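PDB 4HIZ: endosialidase from Enterobacteria phage phi92, which hydrolyses polysialic acid as an endosialidase, probably cleaving both alpha-2,8 and alpha-2,9 linkages of the polymer from within the chain. Local coordinates for residues 417-422 with 426-431; 341-346 with 387-392. All blocks are in the same frame, centred on the assembly; numbering follows the deposited sequence.

Contact 1: 417-422 with 426-431. With EDO (1,2-ethanediol), chain O.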
loop_
_atom_site.group_PDB
_atom_site.type_symbol
_atom_site.label_atom_id
_atom_site.label_comp_id
_atom_site.label_asym_id
_atom_site.label_seq_id
_atom_site.Cartn_x
_atom_site.Cartn_y
_atom_site.Cartn_z
ATOM N N PHE A 417 -23.876 16.216 -13.597
ATOM C CA PHE A 417 -24.828 17.066 -12.924
ATOM C C PHE A 417 -25.917 17.603 -13.867
ATOM O O PHE A 417 -25.630 18.056 -14.986
ATOM C CB PHE A 417 -24.156 18.283 -12.256
ATOM C CG PHE A 417 -25.147 19.151 -11.567
ATOM C CD1 PHE A 417 -25.758 18.717 -10.394
ATOM C CD2 PHE A 417 -25.561 20.357 -12.137
ATOM C CE1 PHE A 417 -26.735 19.492 -9.766
ATOM C CE2 PHE A 417 -26.552 21.125 -11.516
ATOM C CZ PHE A 417 -27.130 20.690 -10.323
ATOM N N GLY A 418 -27.159 17.547 -13.394
ATOM C CA GLY A 418 -28.266 18.211 -14.055
ATOM C C GLY A 418 -28.909 17.391 -15.175
ATOM O O GLY A 418 -29.789 17.909 -15.870
ATOM N N GLU A 419 -28.483 16.147 -15.376
ATOM C CA GLU A 419 -29.104 15.312 -16.418
ATOM C C GLU A 419 -30.326 14.559 -15.916
ATOM O O GLU A 419 -31.078 13.982 -16.718
ATOM C CB GLU A 419 -28.100 14.309 -17.005
ATOM C CG GLU A 419 -26.930 14.963 -17.677
ATOM C CD GLU A 419 -25.967 13.963 -18.302
ATOM O OE1 GLU A 419 -26.232 12.737 -18.273
ATOM O OE2 GLU A 419 -24.942 14.408 -18.853
ATOM N N TRP A 420 -30.544 14.548 -14.602
ATOM C CA TRP A 420 -31.602 13.665 -14.059
ATOM C C TRP A 420 -33.005 14.033 -14.569
ATOM O O TRP A 420 -33.811 13.163 -14.989
ATOM C CB TRP A 420 -31.621 13.728 -12.528
ATOM C CG TRP A 420 -32.609 12.769 -11.904
ATOM C CD1 TRP A 420 -33.878 13.066 -11.523
ATOM C CD2 TRP A 420 -32.377 11.397 -11.518
ATOM N NE1 TRP A 420 -34.481 11.952 -10.968
ATOM C CE2 TRP A 420 -33.568 10.923 -10.932
ATOM C CE3 TRP A 420 -31.294 10.523 -11.645
ATOM C CZ2 TRP A 420 -33.711 9.597 -10.474
ATOM C CZ3 TRP A 420 -31.419 9.219 -11.167
ATOM C CH2 TRP A 420 -32.624 8.769 -10.600
ATOM N N GLU A 421 -33.316 15.315 -14.497
ATOM C CA GLU A 421 -34.675 15.767 -14.810
ATOM C C GLU A 421 -35.051 15.535 -16.267
ATOM O O GLU A 421 -34.222 15.640 -17.177
ATOM C CB GLU A 421 -34.822 17.262 -14.483
ATOM C CG GLU A 421 -34.728 17.611 -12.965
ATOM C CD GLU A 421 -33.327 17.931 -12.453
ATOM O OE1 GLU A 421 -32.314 17.519 -13.084
ATOM O OE2 GLU A 421 -33.276 18.610 -11.394
ATOM N N GLY A 422 -36.317 15.222 -16.464
ATOM C CA GLY A 422 -36.827 14.955 -17.802
ATOM C C GLY A 422 -36.604 16.150 -18.708
ATOM O O GLY A 422 -36.781 17.296 -18.283
ATOM N N ASP A 426 -27.769 16.375 -22.101
ATOM C CA ASP A 426 -26.567 15.800 -21.492
ATOM C C ASP A 426 -25.596 16.961 -21.221
ATOM O O ASP A 426 -25.547 17.980 -21.959
ATOM C CB ASP A 426 -25.922 14.775 -22.416
ATOM C CG ASP A 426 -26.744 13.507 -22.554
ATOM O OD1 ASP A 426 -27.749 13.322 -21.812
ATOM O OD2 ASP A 426 -26.367 12.680 -23.412
ATOM N N ASN A 427 -24.819 16.814 -20.162
ATOM C CA ASN A 427 -23.925 17.875 -19.667
ATOM C C ASN A 427 -22.516 17.312 -19.512
ATOM O O ASN A 427 -22.021 17.137 -18.382
ATOM C CB ASN A 427 -24.450 18.363 -18.316
ATOM C CG ASN A 427 -23.650 19.515 -17.739
ATOM O OD1 ASN A 427 -23.031 20.312 -18.485
ATOM N ND2 ASN A 427 -23.660 19.627 -16.405
ATOM N N ARG A 428 -21.852 17.033 -20.630
ATOM C CA ARG A 428 -20.569 16.343 -20.586
ATOM C C ARG A 428 -19.449 17.324 -20.925
ATOM O O ARG A 428 -19.706 18.507 -21.269
ATOM C CB ARG A 428 -20.579 15.174 -21.588
ATOM C CG ARG A 428 -21.758 14.225 -21.372
ATOM C CD ARG A 428 -21.681 13.519 -19.954
ATOM N NE ARG A 428 -22.954 12.822 -19.727
ATOM C CZ ARG A 428 -23.213 11.583 -20.143
ATOM N NH1 ARG A 428 -22.252 10.838 -20.698
ATOM N NH2 ARG A 428 -24.425 11.070 -19.969
ATOM N N TYR A 429 -18.208 16.834 -20.828
ATOM C CA TYR A 429 -17.014 17.580 -21.275
ATOM C C TYR A 429 -16.596 18.689 -20.319
ATOM O O TYR A 429 -15.808 19.557 -20.691
ATOM C CB TYR A 429 -17.174 18.115 -22.711
ATOM C CG TYR A 429 -17.539 17.065 -23.718
ATOM C CD1 TYR A 429 -16.636 16.058 -24.076
ATOM C CD2 TYR A 429 -18.784 17.081 -24.327
ATOM C CE1 TYR A 429 -16.956 15.110 -25.061
ATOM C CE2 TYR A 429 -19.120 16.140 -25.293
ATOM C CZ TYR A 429 -18.210 15.159 -25.645
ATOM O OH TYR A 429 -18.536 14.232 -26.610
ATOM N N LYS A 430 -17.100 18.636 -19.082
ATOM C CA LYS A 430 -16.589 19.488 -18.005
ATOM C C LYS A 430 -16.804 18.743 -16.711
ATOM O O LYS A 430 -17.723 17.888 -16.618
ATOM C CB LYS A 430 -17.330 20.821 -17.919
ATOM C CG LYS A 430 -18.792 20.689 -17.579
ATOM C CD LYS A 430 -19.467 22.028 -17.505
ATOM C CE LYS A 430 -19.522 22.630 -18.885
ATOM N NZ LYS A 430 -20.167 23.975 -18.923
ATOM N N GLY A 431 -15.979 19.043 -15.701
ATOM C CA GLY A 431 -16.145 18.345 -14.426
ATOM C C GLY A 431 -17.425 18.795 -13.733
ATOM O O GLY A 431 -17.744 19.983 -13.697
HETATM C C1 EDO O . -26.168 7.617 -22.051
HETATM O O1 EDO O . -25.229 7.538 -23.122
HETATM C C2 EDO O . -25.427 7.286 -20.776
HETATM O O2 EDO O . -24.363 8.226 -20.647
#
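Glu419 and Arg428 join in a side-on salt bridge that ties together the two limbs of one surface loop, the long connection between strands 407-413 and 435-442 of the catalytic beta-propeller. The case illustrates how an irregular loop can be fixed by a few well-directed polar bonds, since neither segment is helix or strand and only 221 Å² is buried between them. Arg428 presents NE and NH2 to the carboxylate, one nitrogen to each oxygen: NE lies 2.7 Å from Glu419 OE2 and NH2 lies 3.0 Å from Glu419 OE1. Both oxygens use their syn lone pairs, and the two flat groups are nearly coplanar, 20° apart. A bend at chi2 of Arg428 (-63°) turns its chain across that of Glu419, which runs extended beyond CG, the two crossing at about a right angle. Glu419 OE2 has a second donor on its anti side, the backbone N of Asn427 at 2.7 Å, in an almost straight bond. The carboxylate is therefore held by three N-H groups, which probably stabilises its negative charge beside Asp426, whose OD1 is 3.9 Å from Glu419 OE1 and is itself hydrogen-bonded to His396. The remaining guanidinium nitrogen, NH1, bonds to the carbonyl of Val468, and an ethanediol, probably from the crystallisation liquor, sits off the NH1/NH2 end of the guanidinium, with its O2 2.9 Å from Arg428 NH2 and only weakly bonded to NH1. Further along the loop Tyr429 makes a cation-pi contact with Arg187 of the second subunit, so this loop also reaches the trimer interface. At the other end of the contact, the Asn427 side-chain amide donates from ND2 to Phe417 O at 2.9 Å, with that oxygen close to the amide plane and the donor tilted 22° from the carbonyl plane.

Contact 2: 341-346 with 387-392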
loop_
_atom_site.group_PDB
_atom_site.type_symbol
_atom_site.label_atom_id
_atom_site.label_comp_id
_atom_site.label_asym_id
_atom_site.label_seq_id
_atom_site.Cartn_x
_atom_site.Cartn_y
_atom_site.Cartn_z
ATOM N N GLN A 341 -44.585 -3.828 -25.207
ATOM C CA GLN A 341 -43.826 -2.951 -26.078
ATOM C C GLN A 341 -43.833 -1.504 -25.575
ATOM O O GLN A 341 -42.818 -0.791 -25.668
ATOM C CB GLN A 341 -44.419 -3.016 -27.498
ATOM C CG GLN A 341 -43.485 -2.381 -28.523
ATOM C CD GLN A 341 -42.239 -3.213 -28.668
ATOM O OE1 GLN A 341 -42.317 -4.391 -29.043
ATOM N NE2 GLN A 341 -41.085 -2.629 -28.356
ATOM N N GLU A 342 -44.973 -1.084 -25.029
ATOM C CA GLU A 342 -45.143 0.282 -24.522
ATOM C C GLU A 342 -44.034 0.666 -23.542
ATOM O O GLU A 342 -43.574 1.817 -23.516
ATOM C CB GLU A 342 -46.502 0.399 -23.820
ATOM C CG GLU A 342 -46.757 1.711 -23.133
ATOM C CD GLU A 342 -48.170 1.845 -22.586
ATOM O OE1 GLU A 342 -48.941 0.862 -22.644
ATOM O OE2 GLU A 342 -48.514 2.945 -22.097
ATOM N N TYR A 343 -43.634 -0.294 -22.718
ATOM C CA TYR A 343 -42.661 -0.024 -21.647
ATOM C C TYR A 343 -41.254 -0.491 -22.017
ATOM O O TYR A 343 -40.282 -0.097 -21.377
ATOM C CB TYR A 343 -43.155 -0.691 -20.356
ATOM C CG TYR A 343 -44.453 -0.074 -19.890
ATOM C CD1 TYR A 343 -44.459 1.176 -19.267
ATOM C CD2 TYR A 343 -45.687 -0.695 -20.156
ATOM C CE1 TYR A 343 -45.648 1.766 -18.867
ATOM C CE2 TYR A 343 -46.864 -0.103 -19.773
ATOM C CZ TYR A 343 -46.847 1.111 -19.121
ATOM O OH TYR A 343 -48.046 1.668 -18.716
ATOM N N ALA A 344 -41.143 -1.306 -23.078
ATOM C CA ALA A 344 -39.819 -1.707 -23.600
ATOM C C ALA A 344 -39.194 -0.642 -24.504
ATOM O O ALA A 344 -37.958 -0.589 -24.644
ATOM C CB ALA A 344 -39.920 -3.033 -24.382
ATOM N N ASP A 345 -40.029 0.177 -25.157
ATOM C CA ASP A 345 -39.494 1.208 -26.062
ATOM C C ASP A 345 -38.596 2.127 -25.239
ATOM O O ASP A 345 -38.901 2.395 -24.078
ATOM C CB ASP A 345 -40.616 2.062 -26.674
ATOM C CG ASP A 345 -41.451 1.283 -27.674
ATOM O OD1 ASP A 345 -40.922 0.291 -28.214
ATOM O OD2 ASP A 345 -42.616 1.673 -27.946
ATOM N N ASN A 346 -37.507 2.593 -25.832
ATOM C CA ASN A 346 -36.609 3.499 -25.089
ATOM C C ASN A 346 -36.205 2.987 -23.697
ATOM O O ASN A 346 -36.113 3.768 -22.751
ATOM C CB ASN A 346 -37.282 4.860 -24.919
ATOM C CG ASN A 346 -37.747 5.446 -26.247
ATOM O OD1 ASN A 346 -38.950 5.726 -26.467
ATOM N ND2 ASN A 346 -36.816 5.596 -27.148
ATOM N N TYR A 387 -47.705 -2.342 -14.467
ATOM C CA TYR A 387 -46.686 -1.320 -14.720
ATOM C C TYR A 387 -46.998 -0.006 -14.044
ATOM O O TYR A 387 -48.183 0.402 -13.968
ATOM C CB TYR A 387 -46.644 -1.019 -16.227
ATOM C CG TYR A 387 -46.388 -2.228 -17.083
ATOM C CD1 TYR A 387 -45.098 -2.723 -17.241
ATOM C CD2 TYR A 387 -47.441 -2.878 -17.736
ATOM C CE1 TYR A 387 -44.844 -3.843 -18.043
ATOM C CE2 TYR A 387 -47.208 -3.992 -18.536
ATOM C CZ TYR A 387 -45.904 -4.470 -18.689
ATOM O OH TYR A 387 -45.682 -5.577 -19.489
ATOM N N LEU A 388 -45.929 0.680 -13.623
ATOM C CA LEU A 388 -46.021 2.043 -13.123
ATOM C C LEU A 388 -44.869 2.851 -13.736
ATOM O O LEU A 388 -43.701 2.622 -13.394
ATOM C CB LEU A 388 -45.876 2.057 -11.593
ATOM C CG LEU A 388 -47.036 1.497 -10.754
ATOM C CD1 LEU A 388 -46.608 1.340 -9.296
ATOM C CD2 LEU A 388 -48.244 2.429 -10.846
ATOM N N ARG A 389 -45.180 3.784 -14.624
ATOM C CA ARG A 389 -44.135 4.628 -15.192
ATOM C C ARG A 389 -43.689 5.660 -14.158
ATOM O O ARG A 389 -44.526 6.316 -13.532
ATOM C CB ARG A 389 -44.701 5.356 -16.422
ATOM C CG ARG A 389 -43.680 6.247 -17.136
ATOM C CD ARG A 389 -42.821 5.443 -18.086
ATOM N NE ARG A 389 -43.591 4.944 -19.238
ATOM C CZ ARG A 389 -43.040 4.315 -20.266
ATOM N NH1 ARG A 389 -41.728 4.063 -20.290
ATOM N NH2 ARG A 389 -43.800 3.927 -21.295
ATOM N N PHE A 390 -42.385 5.827 -13.961
ATOM C CA PHE A 390 -41.951 6.992 -13.183
ATOM C C PHE A 390 -42.221 8.255 -13.985
ATOM O O PHE A 390 -42.010 8.273 -15.191
ATOM C CB PHE A 390 -40.457 6.931 -12.831
ATOM C CG PHE A 390 -40.114 5.932 -11.758
ATOM C CD1 PHE A 390 -39.813 4.613 -12.097
ATOM C CD2 PHE A 390 -40.054 6.332 -10.415
ATOM C CE1 PHE A 390 -39.486 3.683 -11.125
ATOM C CE2 PHE A 390 -39.708 5.392 -9.405
ATOM C CZ PHE A 390 -39.406 4.081 -9.776
ATOM N N PRO A 391 -42.708 9.315 -13.325
ATOM C CA PRO A 391 -42.949 10.552 -14.077
ATOM C C PRO A 391 -41.602 11.197 -14.468
ATOM O O PRO A 391 -40.537 10.869 -13.905
ATOM C CB PRO A 391 -43.687 11.443 -13.059
ATOM C CG PRO A 391 -43.212 10.956 -11.732
ATOM C CD PRO A 391 -43.065 9.448 -11.903
ATOM N N ASN A 392 -41.654 12.066 -15.465
ATOM C CA ASN A 392 -40.527 12.943 -15.775
ATOM C C ASN A 392 -39.313 12.281 -16.458
ATOM O O ASN A 392 -38.199 12.788 -16.335
ATOM C CB ASN A 392 -40.093 13.749 -14.546
ATOM C CG ASN A 392 -41.199 14.655 -14.023
ATOM O OD1 ASN A 392 -41.509 14.660 -12.824
ATOM N ND2 ASN A 392 -41.762 15.453 -14.903
HETATM O O HOH W 1 -41.172 2.943 -22.886
HETATM O O HOH W 2 -46.561 4.761 -21.828
#
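Tyr343, on the short helix 341-344, stacks against Tyr387, on the outermost strand 386-389 of a four-stranded antiparallel propeller sheet. The stacking is offset: the ring centroids are 4.2 Å apart and the planes 14° from parallel, with Tyr343 CD2 over the centre of the Tyr387 ring. Tyr387 CB adds a CH-pi contact, 3.8 Å from the centroid of the Tyr343 ring, while the Tyr387 hydroxyl bonds to the backbone N of Ser340, just ahead of the helix.

Arg389 supplies the polar part. Bent at chi2 and chi3 (83° and 69°), its chain folds back until Tyr343 CD1 lies over one face of the guanidinium, 3.5 Å from Arg389 NH2. That nitrogen donates to Glu342 O at 3.1 Å, approaching from above the carbonyl plane. Arg389 NH1 bonds to the carbonyl of Gly372.

Two waters extend the network at the guanidinium edge. One accepts from Arg389 NH1 and reaches the carbonyls of Glu342 and Asp345; the other links Arg389 NH2 to Glu342 OE2. With OE2 still 4.9 Å from NH2, the acid and base meet through water, and their attraction is probably softened by solvent at this surface.

Both contacts belong to the catalytic beta-propeller and lie on the same side of the chain's centre, with their own centres 22 Å apart. They come in series: contact 2 joins residues 341-346 to 387-392 before contact 1 gathers the loop of residues 417-431. Contact 2 spans the whole sheet 347-389, bringing the helix that precedes its first strand against its last; contact 1 stays within a single connection of the following sheet, between strands 407-413 and 435-442. Nearest atoms are about 3 Å apart without the contacts touching. Trp455 bridges the regions, its ring meeting both Trp420 and Phe390, so the loops that follow strands 386-389 and 407-413 pack against one tryptophan just ahead of strand 456-460.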